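Local coordinates for 3-oxoacyl-(Acyl-carrier protein) synthase (Burkholderia xenovorans, PDB 4EFI), which probably acts as a 3-oxoacyl-[acyl-carrier-protein] synthase, an acyltransferase of the thiolase superfamily that would condense acyl units in fatty acid synthesis or a related pathway, at residues 58-63 with 158-163; 189-194 with 339-344. One frame throughout, in Å; residues are numbered along the deposited sequence. Where two conformers were deposited one is given.

Contact 1. Residues 58-63 with 158-163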
ATOM      1  N   ARG A  58      10.538   6.725   7.903  1.00 11.64           N
ATOM      2  CA  ARG A  58       9.870   7.163   9.131  1.00 12.18           C
ATOM      3  C   ARG A  58       9.425   5.984   9.967  1.00 11.72           C
ATOM      4  O   ARG A  58       8.863   5.027   9.417  1.00 12.20           O
ATOM      5  CB  ARG A  58       8.650   8.019   8.795  1.00 11.77           C
ATOM      6  CG  ARG A  58       8.928   9.167   7.852  1.00 14.84           C
ATOM      7  CD  ARG A  58       9.972  10.115   8.396  1.00 14.50           C
ATOM      8  NE  ARG A  58      10.117  11.329   7.572  1.00 17.26           N
ATOM      9  CZ  ARG A  58       9.456  12.477   7.749  1.00 17.29           C
ATOM     10  NH1 ARG A  58       8.593  12.624   8.735  1.00 14.80           N
ATOM     11  NH2 ARG A  58       9.668  13.500   6.927  1.00 22.09           N
ATOM     12  N   TRP A  59       9.685   6.018  11.268  1.00 12.13           N
ATOM     13  CA  TRP A  59       9.282   4.944  12.169  1.00 12.58           C
ATOM     14  C   TRP A  59       8.347   5.455  13.258  1.00 12.92           C
ATOM     15  O   TRP A  59       8.651   6.424  13.952  1.00 13.73           O
ATOM     16  CB  TRP A  59      10.481   4.285  12.830  1.00 13.96           C
ATOM     17  CG  TRP A  59      11.232   3.288  11.986  1.00 13.79           C
ATOM     18  CD1 TRP A  59      10.914   2.853  10.725  1.00 13.33           C
ATOM     19  CD2 TRP A  59      12.414   2.599  12.374  1.00 17.95           C
ATOM     20  NE1 TRP A  59      11.854   1.920  10.320  1.00 14.79           N
ATOM     21  CE2 TRP A  59      12.774   1.752  11.314  1.00 17.35           C
ATOM     22  CE3 TRP A  59      13.193   2.612  13.529  1.00 19.17           C
ATOM     23  CZ2 TRP A  59      13.899   0.924  11.368  1.00 21.29           C
ATOM     24  CZ3 TRP A  59      14.318   1.786  13.588  1.00 22.53           C
ATOM     25  CH2 TRP A  59      14.651   0.956  12.508  1.00 24.35           C
ATOM     26  N   ALA A  60       7.214   4.780  13.406  1.00 12.21           N
ATOM     27  CA  ALA A  60       6.241   5.079  14.448  1.00 13.28           C
ATOM     28  C   ALA A  60       6.804   4.807  15.825  1.00 15.70           C
ATOM     29  O   ALA A  60       7.498   3.813  16.042  1.00 16.47           O
ATOM     30  CB  ALA A  60       5.012   4.212  14.230  1.00 13.54           C
ATOM     31  N   ASP A  61       6.490   5.665  16.785  1.00 14.62           N
ATOM     32  CA  ASP A  61       6.838   5.343  18.168  1.00 16.21           C
ATOM     33  C   ASP A  61       5.847   4.353  18.782  1.00 17.67           C
ATOM     34  O   ASP A  61       4.878   3.964  18.148  1.00 15.68           O
ATOM     35  CB  ASP A  61       6.977   6.620  19.006  1.00 17.89           C
ATOM     36  CG  ASP A  61       5.730   7.477  19.014  1.00 18.81           C
ATOM     37  OD1 ASP A  61       4.596   6.968  18.861  1.00 17.24           O
ATOM     38  OD2 ASP A  61       5.870   8.707  19.202  1.00 20.91           O
ATOM     39  N   ALA A  62       6.092   3.915  20.016  1.00 18.31           N
ATOM     40  CA  ALA A  62       5.283   2.843  20.599  1.00 19.52           C
ATOM     41  C   ALA A  62       3.800   3.194  20.696  1.00 20.76           C
ATOM     42  O   ALA A  62       2.931   2.338  20.514  1.00 22.66           O
ATOM     43  CB  ALA A  62       5.832   2.431  21.971  1.00 23.27           C
ATOM     44  N   GLN A  63       3.496   4.454  20.930  1.00 17.43           N
ATOM     45  CA  GLN A  63       2.106   4.870  21.067  1.00 18.74           C
ATOM     46  C   GLN A  63       1.391   5.195  19.757  1.00 17.73           C
ATOM     47  O   GLN A  63       0.217   5.590  19.781  1.00 20.12           O
ATOM     48  CB  GLN A  63       1.999   6.101  21.967  1.00 20.34           C
ATOM     49  CG  GLN A  63       2.663   7.348  21.393  1.00 28.02           C
ATOM     50  CD  GLN A  63       4.065   7.563  21.949  1.00 31.19           C
ATOM     51  OE1 GLN A  63       4.863   6.622  22.068  1.00 29.15           O
ATOM     52  NE2 GLN A  63       4.370   8.807  22.299  1.00 31.08           N
ATOM     53  N   ILE A 158       4.988  -1.562   9.794  1.00 12.52           N
ATOM     54  CA  ILE A 158       5.755  -2.800   9.717  1.00 14.03           C
ATOM     55  C   ILE A 158       7.022  -2.713  10.552  1.00 13.90           C
ATOM     56  O   ILE A 158       7.583  -3.742  10.948  1.00 13.71           O
ATOM     57  CB  ILE A 158       6.127  -3.184   8.263  1.00 15.55           C
ATOM     58  CG1 ILE A 158       4.859  -3.472   7.468  1.00 18.78           C
ATOM     59  CG2 ILE A 158       7.117  -4.364   8.210  1.00 16.58           C
ATOM     60  CD1 ILE A 158       3.976  -4.556   8.038  1.00 21.41           C
ATOM     61  N   SER A 159       7.499  -1.510  10.854  1.00 13.05           N
ATOM     62  CA  SER A 159       8.685  -1.392  11.703  1.00 14.29           C
ATOM     63  C   SER A 159       8.512  -2.151  13.029  1.00 14.45           C
ATOM     64  O   SER A 159       9.504  -2.638  13.592  1.00 16.30           O
ATOM     65  CB  SER A 159       9.025   0.075  11.986  1.00 14.93           C
ATOM     66  OG  SER A 159       8.059   0.619  12.837  1.00 16.37           O
ATOM     67  N   LYS A 160       7.275  -2.307  13.491  1.00 13.74           N
ATOM     68  CA  LYS A 160       7.004  -2.939  14.772  1.00 14.74           C
ATOM     69  C   LYS A 160       7.142  -4.470  14.730  1.00 16.40           C
ATOM     70  O   LYS A 160       7.053  -5.134  15.759  1.00 18.56           O
ATOM     71  CB  LYS A 160       5.594  -2.565  15.234  1.00 15.13           C
ATOM     72  CG  LYS A 160       5.373  -1.092  15.571  1.00 16.41           C
ATOM     73  CD  LYS A 160       3.949  -0.900  16.121  1.00 19.30           C
ATOM     74  CE  LYS A 160       3.461   0.527  16.041  1.00 20.70           C
ATOM     75  NZ  LYS A 160       4.041   1.354  17.123  1.00 19.59           N
ATOM     76  N   MET A 161       7.281  -5.006  13.521  0.64 13.39           N
ATOM     77  CA  MET A 161       7.436  -6.458  13.322  0.64 14.43           C
ATOM     78  C   MET A 161       8.801  -6.874  12.780  0.64 14.30           C
ATOM     79  O   MET A 161       8.980  -8.022  12.365  0.64 16.14           O
ATOM     80  CB  MET A 161       6.348  -6.973  12.391  0.64 18.71           C
ATOM     81  CG  MET A 161       4.978  -6.980  13.062  0.64 21.96           C
ATOM     82  SD  MET A 161       3.743  -7.915  12.165  0.64 32.81           S
ATOM     83  CE  MET A 161       4.031  -7.165  10.593  0.64 11.72           C
ATOM     84  N   ILE A 162       9.777  -5.974  12.826  1.00 15.00           N
ATOM     85  CA  ILE A 162      11.107  -6.259  12.295  1.00 16.99           C
ATOM     86  C   ILE A 162      12.066  -6.721  13.377  1.00 18.71           C
ATOM     87  O   ILE A 162      12.116  -6.154  14.472  1.00 20.66           O
ATOM     88  CB  ILE A 162      11.676  -5.004  11.623  1.00 21.11           C
ATOM     89  CG1 ILE A 162      10.754  -4.557  10.484  1.00 25.62           C
ATOM     90  CG2 ILE A 162      13.098  -5.260  11.129  1.00 25.88           C
ATOM     91  CD1 ILE A 162      10.283  -5.697   9.563  1.00 27.10           C
ATOM     92  N   ASP A 163      12.817  -7.768  13.073  1.00 17.28           N
ATOM     93  CA  ASP A 163      13.884  -8.232  13.934  1.00 21.35           C
ATOM     94  C   ASP A 163      15.077  -7.302  13.743  1.00 20.03           C
ATOM     95  O   ASP A 163      15.623  -7.238  12.645  1.00 19.83           O
ATOM     96  CB  ASP A 163      14.263  -9.652  13.520  1.00 23.60           C
ATOM     97  CG  ASP A 163      15.344 -10.264  14.391  1.00 27.05           C
ATOM     98  OD1 ASP A 163      16.047  -9.539  15.133  1.00 24.53           O
ATOM     99  OD2 ASP A 163      15.484 -11.503  14.315  1.00 30.74           O
TER
HETATM  100  O   HOH W   1       8.905   1.502  15.192  1.00 29.69           O
HETATM  101  O   HOH W   2       6.810   1.325  17.442  1.00 30.00           O
HETATM  102  O   HOH W   3       3.100  -0.233  19.443  1.00 32.96           O

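Contact 2. Residues 189-194 with 339-344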
ATOM      1  N   ALA A 189     -16.960   7.111 -17.200  1.00 29.10           N
ATOM      2  CA  ALA A 189     -15.585   6.612 -17.110  1.00 28.77           C
ATOM      3  C   ALA A 189     -15.551   5.278 -16.353  1.00 30.68           C
ATOM      4  O   ALA A 189     -16.242   5.125 -15.337  1.00 29.54           O
ATOM      5  CB  ALA A 189     -14.711   7.632 -16.423  1.00 30.08           C
ATOM      6  N   ALA A 190     -14.760   4.316 -16.837  1.00 25.31           N
ATOM      7  CA  ALA A 190     -14.657   3.011 -16.169  1.00 21.27           C
ATOM      8  C   ALA A 190     -13.300   2.818 -15.493  1.00 22.79           C
ATOM      9  O   ALA A 190     -12.284   3.349 -15.956  1.00 26.31           O
ATOM     10  CB  ALA A 190     -14.889   1.903 -17.146  1.00 27.29           C
ATOM     11  N   ALA A 191     -13.285   2.040 -14.419  1.00 17.37           N
ATOM     12  CA  ALA A 191     -12.053   1.619 -13.780  1.00 15.64           C
ATOM     13  C   ALA A 191     -11.909   0.115 -13.972  1.00 16.97           C
ATOM     14  O   ALA A 191     -12.900  -0.619 -13.918  1.00 18.00           O
ATOM     15  CB  ALA A 191     -12.062   1.960 -12.307  1.00 16.10           C
ATOM     16  N   HIS A 192     -10.686  -0.345 -14.201  1.00 15.38           N
ATOM     17  CA  HIS A 192     -10.402  -1.761 -14.432  1.00 15.54           C
ATOM     18  C   HIS A 192      -9.409  -2.272 -13.400  1.00 15.70           C
ATOM     19  O   HIS A 192      -8.470  -1.558 -13.011  1.00 15.84           O
ATOM     20  CB  HIS A 192      -9.814  -1.977 -15.824  1.00 17.73           C
ATOM     21  CG  HIS A 192     -10.732  -1.561 -16.922  1.00 19.86           C
ATOM     22  ND1 HIS A 192     -11.642  -2.420 -17.496  1.00 22.91           N
ATOM     23  CD2 HIS A 192     -10.914  -0.362 -17.519  1.00 21.42           C
ATOM     24  CE1 HIS A 192     -12.331  -1.773 -18.421  1.00 24.00           C
ATOM     25  NE2 HIS A 192     -11.907  -0.524 -18.456  1.00 23.40           N
ATOM     26  N   PHE A 193      -9.616  -3.508 -12.948  1.00 14.32           N
ATOM     27  CA  PHE A 193      -8.822  -4.113 -11.892  1.00 14.31           C
ATOM     28  C   PHE A 193      -8.563  -5.570 -12.226  1.00 13.79           C
ATOM     29  O   PHE A 193      -9.378  -6.221 -12.884  1.00 15.16           O
ATOM     30  CB  PHE A 193      -9.563  -4.082 -10.561  1.00 14.69           C
ATOM     31  CG  PHE A 193     -10.045  -2.726 -10.158  1.00 14.20           C
ATOM     32  CD1 PHE A 193     -11.295  -2.269 -10.557  1.00 14.57           C
ATOM     33  CD2 PHE A 193      -9.274  -1.898  -9.356  1.00 12.94           C
ATOM     34  CE1 PHE A 193     -11.743  -1.010 -10.165  1.00 14.90           C
ATOM     35  CE2 PHE A 193      -9.735  -0.660  -8.959  1.00 14.06           C
ATOM     36  CZ  PHE A 193     -10.959  -0.208  -9.376  1.00 15.38           C
ATOM     37  N   ILE A 194      -7.418  -6.069 -11.768  1.00 13.41           N
ATOM     38  CA  ILE A 194      -7.102  -7.503 -11.814  1.00 13.42           C
ATOM     39  C   ILE A 194      -6.615  -7.902 -10.438  1.00 14.50           C
ATOM     40  O   ILE A 194      -5.812  -7.186  -9.830  1.00 14.16           O
ATOM     41  CB  ILE A 194      -6.042  -7.847 -12.876  1.00 13.82           C
ATOM     42  CG1 ILE A 194      -6.502  -7.357 -14.255  1.00 16.43           C
ATOM     43  CG2 ILE A 194      -5.763  -9.364 -12.863  1.00 16.08           C
ATOM     44  CD1 ILE A 194      -5.570  -7.743 -15.404  1.00 17.53           C
ATOM     45  N   ALA A 339      -4.935  -1.649 -10.694  1.00 12.23           N
ATOM     46  CA  ALA A 339      -6.021  -0.719 -10.991  1.00 12.60           C
ATOM     47  C   ALA A 339      -5.562   0.159 -12.136  1.00 13.25           C
ATOM     48  O   ALA A 339      -4.407   0.601 -12.162  1.00 15.25           O
ATOM     49  CB  ALA A 339      -6.347   0.133  -9.788  1.00 13.22           C
ATOM     50  N   ALA A 340      -6.453   0.440 -13.062  1.00 13.28           N
ATOM     51  CA  ALA A 340      -6.164   1.366 -14.139  1.00 13.55           C
ATOM     52  C   ALA A 340      -7.375   2.246 -14.286  1.00 13.28           C
ATOM     53  O   ALA A 340      -8.467   1.764 -14.539  1.00 14.94           O
ATOM     54  CB  ALA A 340      -5.906   0.632 -15.432  1.00 15.84           C
ATOM     55  N   LEU A 341      -7.174   3.555 -14.148  1.00 14.63           N
ATOM     56  CA  LEU A 341      -8.280   4.492 -14.164  1.00 14.87           C
ATOM     57  C   LEU A 341      -7.752   5.932 -14.277  1.00 14.60           C
ATOM     58  O   LEU A 341      -6.575   6.208 -14.030  1.00 15.39           O
ATOM     59  CB  LEU A 341      -9.166   4.348 -12.912  1.00 15.12           C
ATOM     60  CG  LEU A 341      -8.639   4.938 -11.608  1.00 15.84           C
ATOM     61  CD1 LEU A 341      -9.693   4.820 -10.520  1.00 18.48           C
ATOM     62  CD2 LEU A 341      -7.356   4.291 -11.147  1.00 16.70           C
ATOM     63  N   ALA A 342      -8.654   6.835 -14.650  1.00 15.62           N
ATOM     64  CA  ALA A 342      -8.411   8.272 -14.622  1.00 14.50           C
ATOM     65  C   ALA A 342      -8.644   8.815 -13.217  1.00 15.89           C
ATOM     66  O   ALA A 342      -9.601   8.435 -12.530  1.00 17.35           O
ATOM     67  CB  ALA A 342      -9.304   8.973 -15.619  1.00 16.49           C
ATOM     68  N   VAL A 343      -7.772   9.712 -12.781  1.00 15.59           N
ATOM     69  CA  VAL A 343      -7.860  10.330 -11.469  1.00 16.05           C
ATOM     70  C   VAL A 343      -7.603  11.831 -11.565  1.00 16.51           C
ATOM     71  O   VAL A 343      -6.624  12.252 -12.172  1.00 16.78           O
ATOM     72  CB  VAL A 343      -6.823   9.738 -10.520  1.00 15.57           C
ATOM     73  CG1 VAL A 343      -6.920  10.395  -9.159  1.00 16.53           C
ATOM     74  CG2 VAL A 343      -6.958   8.198 -10.410  1.00 15.97           C
ATOM     75  N   GLY A 344      -8.485  12.641 -10.990  1.00 16.02           N
ATOM     76  CA  GLY A 344      -8.263  14.069 -10.908  1.00 16.77           C
ATOM     77  C   GLY A 344      -8.960  14.856 -12.005  1.00 17.28           C
ATOM     78  O   GLY A 344      -9.651  14.287 -12.863  1.00 18.76           O
TER
HETATM   79  O   HOH W   4     -11.283   5.911 -15.617  1.00 20.54           O
HETATM   80  O   HOH W   5      -9.852   2.437 -16.822  1.00 29.50           O

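Contact 1. Residues 58-63 with 158-163
Trp-59 and Ser-159 are the nearest CA pair, 6.4 Å apart, where an irregular loop passes a short 3-10 segment at 158-160. No backbone hydrogen bond joins the two segments. Side chains of 158-163 and three waters reach the ring of Trp-59 and the carbonyls of 60-62.

Ser-159 sets its CB over one face of the Trp-59 indole. The CB lies 3.8 Å from the centroid of the five-membered ring of Trp-59, in a CH-pi contact that is 18° off the ring normal. The methylene is shifted toward the rim, nearest to CD1. The hydroxyl of Ser-159 sits between its own backbone N and carbonyl carbon (chi1 70°). From there OG accepts a hydrogen bond from a water, which also donates to Ala-60 O. OG is bonded to Asp-175 OD2 too, and that same carboxylate oxygen takes the Ala-60 N-H. Asp-175 thus ties both segments together.

Lys-160 reaches across with a nearly extended chain that bends only at its last torsion, chi4 -78°. The bend brings NZ to 2.9 Å from Asp-61 O, a weak hydrogen bond. Two waters complete the link: one joins NZ to Ala-60 O, the other joins NZ to Ala-62 O. A further bond from NZ goes to Thr-64 O. The ammonium is therefore held by carbonyls and water, with Asp-61 OD1 5.9 Å from NZ and bonded instead to Thr-64 OG1.

The contact lies at the protein surface. It joins the loop between strand 56-58 and helix 66-81 to the loop between strand 149-156 and helix 167-170. Trp-59 NE1 bonds to Phe-173 O. The indole also meets the Tyr-35 ring and touches Val-31 of strand 30-32.

Contact 2. Residues 189-194 with 339-344
His-192 and Ala-340 form a hydrogen-bonded pair between two antiparallel strands, 190-194 and 339-343. These are neighbours in one of the two central sheets of the thiolase fold. Their axes come within 4.8 Å, at 168° between chain directions.

Two backbone bonds close the pair. His-192 N donates to Ala-340 O over 3.1 Å and is nearly straight, at 171°. Ala-340 N donates to His-192 O over 2.8 Å, but is more bent. The carbonyl of His-192 also receives a CA-H...O contact from Ala-339. In one direction Ile-194 pairs on with Ser-338.

Toward Ala-190 and Ala-342 water replaces direct bonds. One water donates to both Ala-190 O and Ala-340 O, and it lies in plane at the edge of the His-192 ring. Another accepts from Ala-342 N and donates to Ala-190 O. The strands stay linked as they spread apart toward residues 190 and 342.

Apolar contacts lie on the face that carries Phe-193 and Ala-339, which form a non-hydrogen-bonded pair. Helix 130-143 packs on this side: Trp-136 meets Phe-193 edge-to-face, and Met-139 touches Leu-341. Ala-191 CB rests 3.8 Å from Leu-341 CB. The Phe-193 side chain, with CG anti to the carbonyl carbon (chi1 -54°), brings the CD2-CE2 side of its ring obliquely against Ala-339 CB, with CE2 3.6 Å from that CB.

Both segments of contact 1 precede both segments of contact 2 in the chain. Their centres are 33 Å apart, on opposite sides of the chain's centre, and their nearest atoms are about 21 Å apart. They share no strand. Contact 2 belongs to the sheet containing strands 10-15, 190-197, 335-343, 323-331 and 266-269. Segment 158-163 of contact 1 follows strand 149-156 of the other sheet. Contact 2 pairs a strand from the synthase III family region (122-199) with one from the synthase III C-terminal region (254-343), joining the two within a sheet. Contact 1 instead joins two surface loops, which lead into helices 66-81 and 167-170.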